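PDB 2DWU: glutamate racemase from Bacillus anthracis, which belongs to the Asp/Glu/hydantoin racemase family and has an alpha/beta fold with two parallel beta-sheets, with D-glutamic acid and potassium bound in the model. Local coordinates for residues Glu53-Val58 against Leu85-Glu90. Sequence-based numbering, arbitrary orientation.
Sequences EVQSFV and LAALQE
Q55 and V58, one helical turn apart, reach A87 and L88 and join helix 51-65 to helix 78-91, the successive helices before and after strand 70-75 in the chain, within the alpha/beta fold with its six-stranded parallel sheet. The contact is small, burying 104 Å² in all, and no hydrogen bond crosses it. V54, ahead of Q55, packs on A83, one turn before A87 in the second helix. Q55 itself is extended, with CD anti to CA (chi2 -175°), which carries its amide across to the neighbouring helix: NE2 donates to the backbone O of A83 and passes 4.3 Å from A87 CB. This is a polar tip laid against a methyl at the partly exposed side of the contact. Next, S56 turns back into its own helix, its OG giving a 2.7 Å hydrogen bond to E53 O, which also accepts from F57 N. V58 supplies the buried part. With CG1 anti to its backbone N (chi1 168°), it points that methyl at L88, while its side chain also touches A80 and T84. F59 and V62 of the first helix extend the apolar packing around L88, where V58 CG1 meets L88 CD1 at 3.8 Å.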
loop_
_atom_site.group_PDB
_atom_site.type_symbol
_atom_site.label_atom_id
_atom_site.label_comp_id
_atom_site.label_asym_id
_atom_site.label_seq_id
_atom_site.Cartn_x
_atom_site.Cartn_y
_atom_site.Cartn_z
ATOM N N GLU B 53 -22.674 -2.133 -21.947
ATOM C CA GLU B 53 -23.731 -2.415 -20.996
ATOM C C GLU B 53 -23.256 -2.203 -19.563
ATOM O O GLU B 53 -23.949 -1.578 -18.743
ATOM C CB GLU B 53 -24.204 -3.851 -21.169
ATOM C CG GLU B 53 -25.362 -4.231 -20.281
ATOM C CD GLU B 53 -26.073 -5.479 -20.773
ATOM O OE1 GLU B 53 -27.124 -5.351 -21.442
ATOM O OE2 GLU B 53 -25.582 -6.589 -20.500
ATOM N N VAL B 54 -22.089 -2.752 -19.244
ATOM C CA VAL B 54 -21.567 -2.597 -17.893
ATOM C C VAL B 54 -21.406 -1.123 -17.557
ATOM O O VAL B 54 -21.766 -0.701 -16.462
ATOM C CB VAL B 54 -20.219 -3.308 -17.732
ATOM C CG1 VAL B 54 -19.578 -2.921 -16.408
ATOM C CG2 VAL B 54 -20.430 -4.805 -17.784
ATOM N N GLN B 55 -20.862 -0.338 -18.488
ATOM C CA GLN B 55 -20.685 1.086 -18.214
ATOM C C GLN B 55 -22.022 1.756 -17.900
ATOM O O GLN B 55 -22.113 2.588 -16.986
ATOM C CB GLN B 55 -20.050 1.809 -19.397
ATOM C CG GLN B 55 -18.616 1.433 -19.682
ATOM C CD GLN B 55 -18.009 2.275 -20.794
ATOM O OE1 GLN B 55 -18.621 2.458 -21.850
ATOM N NE2 GLN B 55 -16.807 2.790 -20.565
ATOM N N SER B 56 -23.070 1.406 -18.644
ATOM C CA SER B 56 -24.374 2.025 -18.396
ATOM C C SER B 56 -24.903 1.650 -17.015
ATOM O O SER B 56 -25.443 2.501 -16.310
ATOM C CB SER B 56 -25.389 1.639 -19.482
ATOM O OG SER B 56 -25.775 0.280 -19.406
ATOM N N PHE B 57 -24.747 0.386 -16.622
ATOM C CA PHE B 57 -25.203 -0.050 -15.299
ATOM C C PHE B 57 -24.430 0.629 -14.162
ATOM O O PHE B 57 -24.997 0.927 -13.099
ATOM C CB PHE B 57 -25.034 -1.567 -15.108
ATOM C CG PHE B 57 -25.825 -2.411 -16.068
ATOM C CD1 PHE B 57 -26.839 -1.870 -16.851
ATOM C CD2 PHE B 57 -25.584 -3.783 -16.130
ATOM C CE1 PHE B 57 -27.612 -2.690 -17.687
ATOM C CE2 PHE B 57 -26.354 -4.612 -16.962
ATOM C CZ PHE B 57 -27.369 -4.051 -17.736
ATOM N N VAL B 58 -23.126 0.800 -14.351
ATOM C CA VAL B 58 -22.301 1.430 -13.330
ATOM C C VAL B 58 -22.719 2.891 -13.174
ATOM O O VAL B 58 -22.830 3.395 -12.055
ATOM C CB VAL B 58 -20.811 1.329 -13.700
ATOM C CG1 VAL B 58 -19.972 2.246 -12.796
ATOM C CG2 VAL B 58 -20.350 -0.150 -13.548
ATOM N N LEU B 85 -13.715 2.534 -15.116
ATOM C CA LEU B 85 -12.919 3.391 -14.239
ATOM C C LEU B 85 -12.480 4.714 -14.876
ATOM O O LEU B 85 -12.644 5.772 -14.263
ATOM C CB LEU B 85 -11.691 2.653 -13.692
ATOM C CG LEU B 85 -10.907 3.476 -12.644
ATOM C CD1 LEU B 85 -11.726 3.759 -11.403
ATOM C CD2 LEU B 85 -9.647 2.690 -12.269
ATOM N N ALA B 86 -11.953 4.658 -16.091
ATOM C CA ALA B 86 -11.502 5.881 -16.755
ATOM C C ALA B 86 -12.653 6.854 -16.953
ATOM O O ALA B 86 -12.504 8.062 -16.727
ATOM C CB ALA B 86 -10.863 5.550 -18.108
ATOM N N ALA B 87 -13.799 6.329 -17.364
ATOM C CA ALA B 87 -14.969 7.173 -17.601
ATOM C C ALA B 87 -15.433 7.856 -16.320
ATOM O O ALA B 87 -15.811 9.037 -16.325
ATOM C CB ALA B 87 -16.087 6.345 -18.182
ATOM N N LEU B 88 -15.403 7.113 -15.220
ATOM C CA LEU B 88 -15.818 7.652 -13.932
ATOM C C LEU B 88 -14.858 8.711 -13.401
ATOM O O LEU B 88 -15.289 9.743 -12.890
ATOM C CB LEU B 88 -15.943 6.528 -12.895
ATOM C CG LEU B 88 -17.120 5.568 -13.058
ATOM C CD1 LEU B 88 -16.977 4.417 -12.068
ATOM C CD2 LEU B 88 -18.420 6.308 -12.840
ATOM N N GLN B 89 -13.560 8.462 -13.521
ATOM C CA GLN B 89 -12.573 9.399 -13.013
ATOM C C GLN B 89 -12.659 10.710 -13.775
ATOM O O GLN B 89 -12.409 11.776 -13.212
ATOM C CB GLN B 89 -11.171 8.796 -13.105
ATOM C CG GLN B 89 -11.032 7.583 -12.189
ATOM C CD GLN B 89 -9.640 6.985 -12.179
ATOM O OE1 GLN B 89 -8.973 6.905 -13.218
ATOM N NE2 GLN B 89 -9.201 6.534 -11.001
ATOM N N GLU B 90 -13.034 10.624 -15.043
ATOM C CA GLU B 90 -13.177 11.816 -15.870
ATOM C C GLU B 90 -14.448 12.571 -15.477
ATOM O O GLU B 90 -14.431 13.793 -15.307
ATOM C CB GLU B 90 -13.260 11.416 -17.347
ATOM C CG GLU B 90 -13.274 12.575 -18.352
ATOM C CD GLU B 90 -14.496 13.484 -18.231
ATOM O OE1 GLU B 90 -15.642 12.968 -18.218
ATOM O OE2 GLU B 90 -14.308 14.724 -18.162
#